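Side-chain contacts in aquaporin aqpM (PDB 2F2B), which forms a homotetrameric membrane channel that lets water pass in both directions down an osmotic gradient and also admits a transient glycerol flux: residues E11-F16 with Y71-I76; F16-F21 with S197-R202; A23-V28 with G59-F64; F64-S69 with L181-I186. All coordinates share one frame; numbering follows the deposited sequence.

Contact 1 of 4, residues E11-F16 with Y71-I76; sequences EFIGTF and YALGNI
L73 of helix 52-73 reaches the flank of helix 4-33 at I13 and G14, and a single methyl, CD1, does the touching. Followed along residues 11-16, the contact illustrates how one leucine can use a glycine as a landing place. E11, at the start, turns away from L73 at CB. Its carboxylate joins the loop that follows residues 71-76 to helix 100-122: OE1 accepts from I81 N of the loop and Q107 NE2 of the helix, while OE2 is bonded to H80 N and S77 OG. F12 leaves to the side and its ring ends on F113 of helix 100-122. I13 comes next and points toward L73; its CG2 branch stands 4.3 Å from L73 CD1, a light apolar contact, and the same residue also packs on T239 of the second subunit. G14 follows, with no side chain in between, and L73 CD1 lies 3.7 Å from G14 N. The leucine CG is anti to its own carbonyl carbon (chi1 -46°), and the chain then runs extended, which pushes CD1 out to the glycine backbone. T15, pointing away from L73, gives its OG1 proton to E11 O at 2.8 Å, while T15 N reaches the same oxygen from the opposite face of the carbonyl plane. F16 closes the segment by meeting the F113 ring. Glycine-based packing of the first two membrane helices, beside a buried glutamate that holds the loop leading to the first NPA motif, is an arrangement that belongs to the aquaporin fold.

Contact 2 of 4, residues F16-F21 with S197-R202; sequences FILVFF and SLNPAR
Both L18 (chi1 -174°) and N199 (chi1 -172°) hold CG anti to the backbone N; the two side chains come at each other from opposite directions. They meet at the second NPA motif, N199-P200-A201, where a short pore helix begins and faces the first membrane helix. The leucine divides its methyls between two partners: CD1 rests 3.8 Å from N199 ND2, whereas CD2 lies 3.6 Å from R202 CG, the leucine and arginine side chains crossing at about a right angle. One helix position on, V19 places CG2 3.9 Å from R202 CA, touching the backbone at the first turn of the pore helix.

This apolar backing leaves the polar ends for other tasks. N199 ND2 donates to I81 O and is hydrogen-bonded to a bound glycerol, probably from the crystallisation liquor. R202 bends at chi2 and sends NH2 to G133 O; its place is consistent with the arginine of the aromatic/arginine constriction in this family. E150, through both carboxylate oxygens, takes the N-H groups of S197 and L198 ahead of the motif. N199 is also the N-cap: OD1 accepts a weak bond from A201 N and a straighter one from R202 N, 3.0 Å long with an N-H...O angle of 162°, whose donor stands well above the asparagine carbonyl plane.

Contact 3 of 4, residues A23-V28 with G59-F64; sequences AGSAAV and GLAFGF
S25 and A61 meet with their CB atoms at only 3.4 Å, tighter than usual van der Waals contact, which brings helices 4-33 and 52-73 close at this level. The serine hydroxyl takes the rotamer in which OG lies between the backbone N and the carbonyl carbon (chi1 70°). From there OG bonds back to G22 O in its own helix and at the same time presses on the A61 methyl, with OG 3.3 Å from A61 CB.

F62, the next residue, is twisted off a staggered position (chi1 -93°). CB leaves the backbone to the side, but the ring swings in toward helix 4-33 until CZ is 3.2 Å from A23 N. The approach to the ring is oblique. A23 CB, which points away, adds a looser contact, 4.4 Å from F62 CZ. The same ring touches R202 and I187, consistent with the aromatic member of the family's selectivity constriction, while T189 of the second subunit packs on both S25 and A61.

A close serine-alanine pair and one large ring thus do the joining: with the hydroxyl bonded inside its own helix, the helices are held here by van der Waals fit, partly of polar atoms against carbon, and not by polar bonds between them.

Contact 4 of 4, residues F64-S69 with L181-I186; sequences FAIAAS and LTVAGI
I66 meets V183 through its last atom, and the path to that atom explains the contact. CB points toward helix 175-194 yet makes no contact with the valine methyls itself. At CB the chain forks. The CG2 branch, anti to the backbone N, stays short of V183. CG1, anti to the carbonyl carbon (chi1 -73°), carries the chain forward, but it too falls short of the valine. An extended chi2 of 165° then straightens the chain and delivers CD1 to its partner. There the methyl sits over the fork of the valine, 3.8 Å from V183 CG1 and 3.9 Å from V183 CG2, the two side chains crossing at about a right angle. One methyl set against two makes a close apolar fit, and a bound glycerol, probably from the crystallisation liquor, lies about 3 Å from the isoleucine side chain at the nearest atoms, so the isoleucine borders the site where the glycerol sits.

A second meeting, F64 with L181, lies next to neighbouring subunits. Both residues leave their backbones pointing alongside the partner helix, and only their ends come nearer, bringing F64 CE1 to 4.0 Å from L181 CD2 at an oblique angle to the ring.

Around these two pairs the bundle closes in. L18 of helix 4-33 packs on I66, and L157 of helix 143-166 packs on V183, so helices 4-33 and 143-166 both pack against the pair. F64 also touches G185 of the second subunit, and L181 touches I177 of the third, placing helices 52-73 and 175-194 together at the subunit interfaces.

Overall arrangement
The four contacts illustrate how one helix bundle ties together distant parts of a chain. Helix 4-33 carries contacts 1, 2 and 3 along its length, and helix 52-73 serves contacts 1, 3 and 4. Contacts 1 and 3 join the same two helices with centres about 17 Å apart, while contact 2, whose centre lies about 4 Å from the centre of the chain, touches all the others. Contacts 3 and 4 follow one another along the chain, meeting at F64, and both fall within the span bridged by contact 2. Contacts 2 and 4 tie the N-terminal helices 4-33 and 52-73 to helices 200-214 and 175-194 much later in the chain, and every contact also borders a neighbouring subunit.

Contact 1 of 4, residues E11-F16 with Y71-I76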
loop_
_atom_site.group_PDB
_atom_site.type_symbol
_atom_site.label_atom_id
_atom_site.label_comp_id
_atom_site.label_asym_id
_atom_site.label_seq_id
_atom_site.Cartn_x
_atom_site.Cartn_y
_atom_site.Cartn_z
ATOM N N GLU A 11 -26.386 -0.638 4.515
ATOM C CA GLU A 11 -26.022 -0.513 3.102
ATOM C C GLU A 11 -25.940 0.965 2.705
ATOM O O GLU A 11 -25.096 1.355 1.900
ATOM C CB GLU A 11 -27.040 -1.247 2.217
ATOM C CG GLU A 11 -26.941 -2.769 2.280
ATOM C CD GLU A 11 -25.629 -3.298 1.715
ATOM O OE1 GLU A 11 -25.277 -2.920 0.580
ATOM O OE2 GLU A 11 -24.954 -4.099 2.399
ATOM N N PHE A 12 -26.820 1.782 3.275
ATOM C CA PHE A 12 -26.832 3.218 3.001
ATOM C C PHE A 12 -25.524 3.828 3.509
ATOM O O PHE A 12 -24.845 4.562 2.788
ATOM C CB PHE A 12 -28.031 3.874 3.703
ATOM C CG PHE A 12 -28.062 5.379 3.603
ATOM C CD1 PHE A 12 -27.307 6.167 4.468
ATOM C CD2 PHE A 12 -28.867 6.009 2.654
ATOM C CE1 PHE A 12 -27.351 7.565 4.393
ATOM C CE2 PHE A 12 -28.921 7.402 2.570
ATOM C CZ PHE A 12 -28.162 8.180 3.441
ATOM N N ILE A 13 -25.178 3.515 4.754
ATOM C CA ILE A 13 -23.953 4.029 5.362
ATOM C C ILE A 13 -22.716 3.570 4.593
ATOM O O ILE A 13 -21.817 4.368 4.309
ATOM C CB ILE A 13 -23.838 3.571 6.834
ATOM C CG1 ILE A 13 -24.928 4.249 7.668
ATOM C CG2 ILE A 13 -22.453 3.912 7.392
ATOM C CD1 ILE A 13 -25.058 3.702 9.078
ATOM N N GLY A 14 -22.679 2.286 4.252
ATOM C CA GLY A 14 -21.541 1.745 3.528
ATOM C C GLY A 14 -21.330 2.382 2.170
ATOM O O GLY A 14 -20.197 2.664 1.780
ATOM N N THR A 15 -22.413 2.614 1.436
ATOM C CA THR A 15 -22.279 3.215 0.117
ATOM C C THR A 15 -21.957 4.704 0.248
ATOM O O THR A 15 -21.261 5.270 -0.591
ATOM C CB THR A 15 -23.555 3.004 -0.719
ATOM O OG1 THR A 15 -23.969 1.634 -0.606
ATOM C CG2 THR A 15 -23.276 3.303 -2.182
ATOM N N PHE A 16 -22.462 5.329 1.306
ATOM C CA PHE A 16 -22.183 6.735 1.577
ATOM C C PHE A 16 -20.663 6.857 1.765
ATOM O O PHE A 16 -20.020 7.742 1.201
ATOM C CB PHE A 16 -22.922 7.164 2.860
ATOM C CG PHE A 16 -22.557 8.542 3.361
ATOM C CD1 PHE A 16 -21.315 8.789 3.940
ATOM C CD2 PHE A 16 -23.467 9.590 3.271
ATOM C CE1 PHE A 16 -20.983 10.059 4.421
ATOM C CE2 PHE A 16 -23.145 10.863 3.749
ATOM C CZ PHE A 16 -21.902 11.095 4.324
ATOM N N TYR A 71 -15.480 -4.566 7.263
ATOM C CA TYR A 71 -15.204 -5.027 8.622
ATOM C C TYR A 71 -16.216 -4.453 9.606
ATOM O O TYR A 71 -16.556 -5.091 10.603
ATOM C CB TYR A 71 -13.773 -4.660 9.030
ATOM C CG TYR A 71 -12.744 -5.554 8.371
ATOM C CD1 TYR A 71 -12.643 -6.906 8.713
ATOM C CD2 TYR A 71 -11.922 -5.072 7.353
ATOM C CE1 TYR A 71 -11.750 -7.755 8.054
ATOM C CE2 TYR A 71 -11.036 -5.906 6.687
ATOM C CZ TYR A 71 -10.953 -7.246 7.035
ATOM O OH TYR A 71 -10.104 -8.081 6.349
ATOM N N ALA A 72 -16.722 -3.263 9.316
ATOM C CA ALA A 72 -17.696 -2.631 10.201
ATOM C C ALA A 72 -19.131 -3.093 9.961
ATOM O O ALA A 72 -19.898 -3.263 10.910
ATOM C CB ALA A 72 -17.622 -1.106 10.051
ATOM N N LEU A 73 -19.481 -3.315 8.700
ATOM C CA LEU A 73 -20.852 -3.677 8.346
ATOM C C LEU A 73 -21.071 -5.053 7.742
ATOM O O LEU A 73 -22.221 -5.463 7.548
ATOM C CB LEU A 73 -21.402 -2.616 7.386
ATOM C CG LEU A 73 -21.144 -1.168 7.799
ATOM C CD1 LEU A 73 -21.458 -0.244 6.635
ATOM C CD2 LEU A 73 -21.979 -0.803 9.025
ATOM N N GLY A 74 -19.992 -5.765 7.435
ATOM C CA GLY A 74 -20.134 -7.081 6.840
ATOM C C GLY A 74 -21.013 -8.043 7.625
ATOM O O GLY A 74 -21.833 -8.756 7.040
ATOM N N ASN A 75 -20.841 -8.058 8.944
ATOM C CA ASN A 75 -21.611 -8.934 9.830
ATOM C C ASN A 75 -23.030 -8.433 10.059
ATOM O O ASN A 75 -23.821 -9.076 10.757
ATOM C CB ASN A 75 -20.916 -9.045 11.189
ATOM C CG ASN A 75 -19.586 -9.754 11.109
ATOM O OD1 ASN A 75 -18.808 -9.743 12.066
ATOM N ND2 ASN A 75 -19.313 -10.379 9.970
ATOM N N ILE A 76 -23.352 -7.281 9.486
ATOM C CA ILE A 76 -24.678 -6.712 9.645
ATOM C C ILE A 76 -25.525 -6.939 8.398
ATOM O O ILE A 76 -26.519 -7.663 8.446
ATOM C CB ILE A 76 -24.588 -5.198 9.964
ATOM C CG1 ILE A 76 -23.869 -5.002 11.305
ATOM C CG2 ILE A 76 -25.983 -4.583 10.024
ATOM C CD1 ILE A 76 -23.611 -3.550 11.665
#

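Contact 2 of 4, residues F16-F21 with S197-R202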
loop_
_atom_site.group_PDB
_atom_site.type_symbol
_atom_site.label_atom_id
_atom_site.label_comp_id
_atom_site.label_asym_id
_atom_site.label_seq_id
_atom_site.Cartn_x
_atom_site.Cartn_y
_atom_site.Cartn_z
ATOM N N PHE A 16 -22.462 5.329 1.306
ATOM C CA PHE A 16 -22.183 6.735 1.577
ATOM C C PHE A 16 -20.663 6.857 1.765
ATOM O O PHE A 16 -20.020 7.742 1.201
ATOM C CB PHE A 16 -22.922 7.164 2.860
ATOM C CG PHE A 16 -22.557 8.542 3.361
ATOM C CD1 PHE A 16 -21.315 8.789 3.940
ATOM C CD2 PHE A 16 -23.467 9.590 3.271
ATOM C CE1 PHE A 16 -20.983 10.059 4.421
ATOM C CE2 PHE A 16 -23.145 10.863 3.749
ATOM C CZ PHE A 16 -21.902 11.095 4.324
ATOM N N ILE A 17 -20.101 5.953 2.562
ATOM C CA ILE A 17 -18.664 5.945 2.841
ATOM C C ILE A 17 -17.854 5.724 1.569
ATOM O O ILE A 17 -16.875 6.432 1.304
ATOM C CB ILE A 17 -18.319 4.843 3.874
ATOM C CG1 ILE A 17 -18.849 5.258 5.252
ATOM C CG2 ILE A 17 -16.803 4.604 3.914
ATOM C CD1 ILE A 17 -18.857 4.140 6.284
ATOM N N LEU A 18 -18.270 4.740 0.782
ATOM C CA LEU A 18 -17.588 4.420 -0.466
ATOM C C LEU A 18 -17.468 5.647 -1.377
ATOM O O LEU A 18 -16.387 5.952 -1.883
ATOM C CB LEU A 18 -18.345 3.291 -1.180
ATOM C CG LEU A 18 -17.751 2.687 -2.457
ATOM C CD1 LEU A 18 -18.301 1.275 -2.656
ATOM C CD2 LEU A 18 -18.079 3.568 -3.647
ATOM N N VAL A 19 -18.575 6.358 -1.568
ATOM C CA VAL A 19 -18.588 7.534 -2.434
ATOM C C VAL A 19 -17.926 8.771 -1.824
ATOM O O VAL A 19 -17.169 9.474 -2.499
ATOM C CB VAL A 19 -20.039 7.870 -2.857
ATOM C CG1 VAL A 19 -20.067 9.129 -3.714
ATOM C CG2 VAL A 19 -20.624 6.693 -3.636
ATOM N N PHE A 20 -18.206 9.043 -0.555
ATOM C CA PHE A 20 -17.612 10.200 0.106
ATOM C C PHE A 20 -16.083 10.142 0.051
ATOM O O PHE A 20 -15.433 11.084 -0.395
ATOM C CB PHE A 20 -18.088 10.275 1.566
ATOM C CG PHE A 20 -17.530 11.450 2.336
ATOM C CD1 PHE A 20 -16.229 11.421 2.838
ATOM C CD2 PHE A 20 -18.304 12.587 2.551
ATOM C CE1 PHE A 20 -15.705 12.505 3.542
ATOM C CE2 PHE A 20 -17.793 13.681 3.255
ATOM C CZ PHE A 20 -16.488 13.640 3.752
ATOM N N PHE A 21 -15.512 9.024 0.482
ATOM C CA PHE A 21 -14.060 8.887 0.502
ATOM C C PHE A 21 -13.408 8.554 -0.836
ATOM O O PHE A 21 -12.404 9.168 -1.205
ATOM C CB PHE A 21 -13.670 7.858 1.566
ATOM C CG PHE A 21 -13.923 8.334 2.967
ATOM C CD1 PHE A 21 -13.034 9.214 3.584
ATOM C CD2 PHE A 21 -15.086 7.973 3.640
ATOM C CE1 PHE A 21 -13.308 9.733 4.851
ATOM C CE2 PHE A 21 -15.367 8.487 4.906
ATOM C CZ PHE A 21 -14.473 9.371 5.511
ATOM N N SER A 197 -15.691 2.454 -12.413
ATOM C CA SER A 197 -16.795 2.494 -11.457
ATOM C C SER A 197 -17.061 1.151 -10.778
ATOM O O SER A 197 -17.054 1.062 -9.548
ATOM C CB SER A 197 -18.075 2.944 -12.160
ATOM O OG SER A 197 -19.203 2.640 -11.360
ATOM N N LEU A 198 -17.320 0.128 -11.595
ATOM C CA LEU A 198 -17.614 -1.232 -11.127
ATOM C C LEU A 198 -18.846 -1.232 -10.235
ATOM O O LEU A 198 -19.181 -2.257 -9.641
ATOM C CB LEU A 198 -16.446 -1.781 -10.296
ATOM C CG LEU A 198 -15.006 -1.470 -10.706
ATOM C CD1 LEU A 198 -14.051 -2.123 -9.696
ATOM C CD2 LEU A 198 -14.739 -1.983 -12.119
ATOM N N ASN A 199 -19.548 -0.106 -10.187
ATOM C CA ASN A 199 -20.653 0.048 -9.247
ATOM C C ASN A 199 -21.699 1.069 -9.716
ATOM O O ASN A 199 -21.428 2.268 -9.741
ATOM C CB ASN A 199 -20.009 0.518 -7.939
ATOM C CG ASN A 199 -20.959 0.556 -6.776
ATOM O OD1 ASN A 199 -22.136 0.887 -6.916
ATOM N ND2 ASN A 199 -20.436 0.247 -5.597
ATOM N N PRO A 200 -22.914 0.611 -10.067
ATOM C CA PRO A 200 -23.957 1.536 -10.526
ATOM C C PRO A 200 -24.301 2.661 -9.540
ATOM O O PRO A 200 -24.605 3.779 -9.954
ATOM C CB PRO A 200 -25.148 0.611 -10.788
ATOM C CG PRO A 200 -24.484 -0.680 -11.196
ATOM C CD PRO A 200 -23.368 -0.786 -10.172
ATOM N N ALA A 201 -24.253 2.368 -8.243
ATOM C CA ALA A 201 -24.572 3.379 -7.234
ATOM C C ALA A 201 -23.441 4.395 -7.097
ATOM O O ALA A 201 -23.687 5.600 -6.962
ATOM C CB ALA A 201 -24.846 2.706 -5.882
ATOM N N ARG A 202 -22.204 3.906 -7.132
ATOM C CA ARG A 202 -21.033 4.772 -7.015
ATOM C C ARG A 202 -20.980 5.788 -8.157
ATOM O O ARG A 202 -20.365 6.849 -8.029
ATOM C CB ARG A 202 -19.756 3.918 -6.978
ATOM C CG ARG A 202 -18.446 4.697 -7.088
ATOM C CD ARG A 202 -17.953 4.713 -8.530
ATOM N NE ARG A 202 -16.676 5.409 -8.692
ATOM C CZ ARG A 202 -16.547 6.724 -8.833
ATOM N NH1 ARG A 202 -17.619 7.504 -8.830
ATOM N NH2 ARG A 202 -15.346 7.263 -8.996
#

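Contact 3 of 4, residues A23-V28 with G59-F64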
loop_
_atom_site.group_PDB
_atom_site.type_symbol
_atom_site.label_atom_id
_atom_site.label_comp_id
_atom_site.label_asym_id
_atom_site.label_seq_id
_atom_site.Cartn_x
_atom_site.Cartn_y
_atom_site.Cartn_z
ATOM N N ALA A 23 -14.770 8.623 -4.282
ATOM C CA ALA A 23 -14.996 9.632 -5.311
ATOM C C ALA A 23 -14.434 10.969 -4.844
ATOM O O ALA A 23 -14.001 11.794 -5.654
ATOM C CB ALA A 23 -16.489 9.755 -5.608
ATOM N N GLY A 24 -14.437 11.178 -3.530
ATOM C CA GLY A 24 -13.916 12.416 -2.980
ATOM C C GLY A 24 -12.432 12.593 -3.248
ATOM O O GLY A 24 -11.978 13.701 -3.552
ATOM N N SER A 25 -11.666 11.509 -3.152
ATOM C CA SER A 25 -10.226 11.593 -3.388
ATOM C C SER A 25 -9.921 11.997 -4.828
ATOM O O SER A 25 -8.946 12.702 -5.083
ATOM C CB SER A 25 -9.544 10.257 -3.069
ATOM O OG SER A 25 -9.879 9.254 -4.015
ATOM N N ALA A 26 -10.756 11.555 -5.765
ATOM C CA ALA A 26 -10.561 11.894 -7.169
ATOM C C ALA A 26 -10.832 13.385 -7.379
ATOM O O ALA A 26 -10.104 14.058 -8.107
ATOM C CB ALA A 26 -11.483 11.061 -8.051
ATOM N N ALA A 27 -11.880 13.896 -6.742
ATOM C CA ALA A 27 -12.206 15.315 -6.864
ATOM C C ALA A 27 -11.056 16.147 -6.288
ATOM O O ALA A 27 -10.648 17.148 -6.877
ATOM C CB ALA A 27 -13.508 15.621 -6.126
ATOM N N VAL A 28 -10.529 15.726 -5.141
ATOM C CA VAL A 28 -9.422 16.440 -4.510
ATOM C C VAL A 28 -8.189 16.473 -5.410
ATOM O O VAL A 28 -7.515 17.496 -5.510
ATOM C CB VAL A 28 -9.034 15.800 -3.153
ATOM C CG1 VAL A 28 -7.745 16.418 -2.630
ATOM C CG2 VAL A 28 -10.156 16.006 -2.145
ATOM N N GLY A 59 -7.292 4.826 -5.995
ATOM C CA GLY A 59 -7.703 3.441 -5.832
ATOM C C GLY A 59 -7.693 3.008 -4.373
ATOM O O GLY A 59 -8.597 2.299 -3.918
ATOM N N LEU A 60 -6.679 3.436 -3.630
ATOM C CA LEU A 60 -6.579 3.070 -2.220
ATOM C C LEU A 60 -7.557 3.845 -1.342
ATOM O O LEU A 60 -7.996 3.340 -0.310
ATOM C CB LEU A 60 -5.136 3.254 -1.730
ATOM C CG LEU A 60 -4.154 2.260 -2.369
ATOM C CD1 LEU A 60 -2.717 2.671 -2.076
ATOM C CD2 LEU A 60 -4.433 0.849 -1.838
ATOM N N ALA A 61 -7.896 5.073 -1.730
ATOM C CA ALA A 61 -8.866 5.831 -0.947
ATOM C C ALA A 61 -10.168 5.022 -1.009
ATOM O O ALA A 61 -10.894 4.904 -0.019
ATOM C CB ALA A 61 -9.064 7.230 -1.538
ATOM N N PHE A 62 -10.445 4.453 -2.180
ATOM C CA PHE A 62 -11.631 3.619 -2.369
ATOM C C PHE A 62 -11.444 2.312 -1.606
ATOM O O PHE A 62 -12.293 1.916 -0.809
ATOM C CB PHE A 62 -11.817 3.272 -3.850
ATOM C CG PHE A 62 -12.711 4.213 -4.595
ATOM C CD1 PHE A 62 -14.096 4.086 -4.520
ATOM C CD2 PHE A 62 -12.171 5.211 -5.400
ATOM C CE1 PHE A 62 -14.930 4.943 -5.242
ATOM C CE2 PHE A 62 -12.997 6.069 -6.124
ATOM C CZ PHE A 62 -14.377 5.932 -6.043
ATOM N N GLY A 63 -10.318 1.655 -1.866
ATOM C CA GLY A 63 -10.020 0.369 -1.256
ATOM C C GLY A 63 -10.008 0.306 0.259
ATOM O O GLY A 63 -10.557 -0.634 0.842
ATOM N N PHE A 64 -9.371 1.281 0.901
ATOM C CA PHE A 64 -9.310 1.293 2.358
ATOM C C PHE A 64 -10.686 1.605 2.948
ATOM O O PHE A 64 -11.052 1.074 3.999
ATOM C CB PHE A 64 -8.276 2.317 2.857
ATOM C CG PHE A 64 -6.849 1.997 2.469
ATOM C CD1 PHE A 64 -6.422 0.678 2.304
ATOM C CD2 PHE A 64 -5.916 3.021 2.327
ATOM C CE1 PHE A 64 -5.082 0.389 2.006
ATOM C CE2 PHE A 64 -4.581 2.748 2.031
ATOM C CZ PHE A 64 -4.160 1.427 1.869
#

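Contact 4 of 4, residues F64-S69 with L181-I186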
loop_
_atom_site.group_PDB
_atom_site.type_symbol
_atom_site.label_atom_id
_atom_site.label_comp_id
_atom_site.label_asym_id
_atom_site.label_seq_id
_atom_site.Cartn_x
_atom_site.Cartn_y
_atom_site.Cartn_z
ATOM N N PHE A 64 -9.371 1.281 0.901
ATOM C CA PHE A 64 -9.310 1.293 2.358
ATOM C C PHE A 64 -10.686 1.605 2.948
ATOM O O PHE A 64 -11.052 1.074 3.999
ATOM C CB PHE A 64 -8.276 2.317 2.857
ATOM C CG PHE A 64 -6.849 1.997 2.469
ATOM C CD1 PHE A 64 -6.422 0.678 2.304
ATOM C CD2 PHE A 64 -5.916 3.021 2.327
ATOM C CE1 PHE A 64 -5.082 0.389 2.006
ATOM C CE2 PHE A 64 -4.581 2.748 2.031
ATOM C CZ PHE A 64 -4.160 1.427 1.869
ATOM N N ALA A 65 -11.456 2.454 2.272
ATOM C CA ALA A 65 -12.790 2.789 2.759
ATOM C C ALA A 65 -13.703 1.569 2.611
ATOM O O ALA A 65 -14.556 1.310 3.466
ATOM C CB ALA A 65 -13.358 3.980 1.985
ATOM N N ILE A 66 -13.516 0.817 1.528
ATOM C CA ILE A 66 -14.314 -0.389 1.289
ATOM C C ILE A 66 -13.974 -1.455 2.333
ATOM O O ILE A 66 -14.869 -2.092 2.899
ATOM C CB ILE A 66 -14.065 -0.943 -0.143
ATOM C CG1 ILE A 66 -14.745 -0.027 -1.167
ATOM C CG2 ILE A 66 -14.601 -2.377 -0.267
ATOM C CD1 ILE A 66 -14.302 -0.243 -2.602
ATOM N N ALA A 67 -12.683 -1.643 2.597
ATOM C CA ALA A 67 -12.253 -2.622 3.592
ATOM C C ALA A 67 -12.832 -2.242 4.952
ATOM O O ALA A 67 -13.422 -3.080 5.645
ATOM C CB ALA A 67 -10.721 -2.670 3.666
ATOM N N ALA A 68 -12.681 -0.976 5.326
ATOM C CA ALA A 68 -13.206 -0.497 6.606
ATOM C C ALA A 68 -14.705 -0.786 6.709
ATOM O O ALA A 68 -15.190 -1.281 7.736
ATOM C CB ALA A 68 -12.950 1.000 6.746
ATOM N N SER A 69 -15.434 -0.487 5.641
ATOM C CA SER A 69 -16.879 -0.711 5.612
ATOM C C SER A 69 -17.255 -2.183 5.778
ATOM O O SER A 69 -18.197 -2.512 6.498
ATOM C CB SER A 69 -17.474 -0.167 4.309
ATOM O OG SER A 69 -17.382 1.251 4.261
ATOM N N LEU A 181 -8.530 -4.061 -1.564
ATOM C CA LEU A 181 -7.303 -3.932 -2.340
ATOM C C LEU A 181 -7.526 -4.321 -3.800
ATOM O O LEU A 181 -6.907 -3.759 -4.700
ATOM C CB LEU A 181 -6.184 -4.780 -1.720
ATOM C CG LEU A 181 -5.741 -4.329 -0.323
ATOM C CD1 LEU A 181 -4.628 -5.242 0.180
ATOM C CD2 LEU A 181 -5.254 -2.870 -0.370
ATOM N N THR A 182 -8.422 -5.272 -4.040
ATOM C CA THR A 182 -8.708 -5.677 -5.412
ATOM C C THR A 182 -9.300 -4.482 -6.165
ATOM O O THR A 182 -8.935 -4.213 -7.308
ATOM C CB THR A 182 -9.678 -6.868 -5.439
ATOM O OG1 THR A 182 -9.055 -7.985 -4.797
ATOM C CG2 THR A 182 -10.018 -7.256 -6.876
ATOM N N VAL A 183 -10.203 -3.758 -5.512
ATOM C CA VAL A 183 -10.799 -2.581 -6.132
ATOM C C VAL A 183 -9.710 -1.536 -6.392
ATOM O O VAL A 183 -9.679 -0.921 -7.457
ATOM C CB VAL A 183 -11.910 -1.964 -5.240
ATOM C CG1 VAL A 183 -12.324 -0.594 -5.783
ATOM C CG2 VAL A 183 -13.123 -2.889 -5.215
ATOM N N ALA A 184 -8.808 -1.347 -5.431
ATOM C CA ALA A 184 -7.727 -0.370 -5.602
ATOM C C ALA A 184 -6.911 -0.701 -6.851
ATOM O O ALA A 184 -6.557 0.189 -7.629
ATOM C CB ALA A 184 -6.817 -0.353 -4.366
ATOM N N GLY A 185 -6.625 -1.987 -7.042
ATOM C CA GLY A 185 -5.856 -2.417 -8.201
ATOM C C GLY A 185 -6.588 -2.217 -9.515
ATOM O O GLY A 185 -5.991 -1.815 -10.512
ATOM N N ILE A 186 -7.883 -2.502 -9.526
ATOM C CA ILE A 186 -8.688 -2.339 -10.731
ATOM C C ILE A 186 -8.751 -0.861 -11.118
ATOM O O ILE A 186 -8.630 -0.518 -12.296
ATOM C CB ILE A 186 -10.116 -2.913 -10.518
ATOM C CG1 ILE A 186 -10.025 -4.430 -10.311
ATOM C CG2 ILE A 186 -11.008 -2.604 -11.737
ATOM C CD1 ILE A 186 -11.301 -5.069 -9.763
#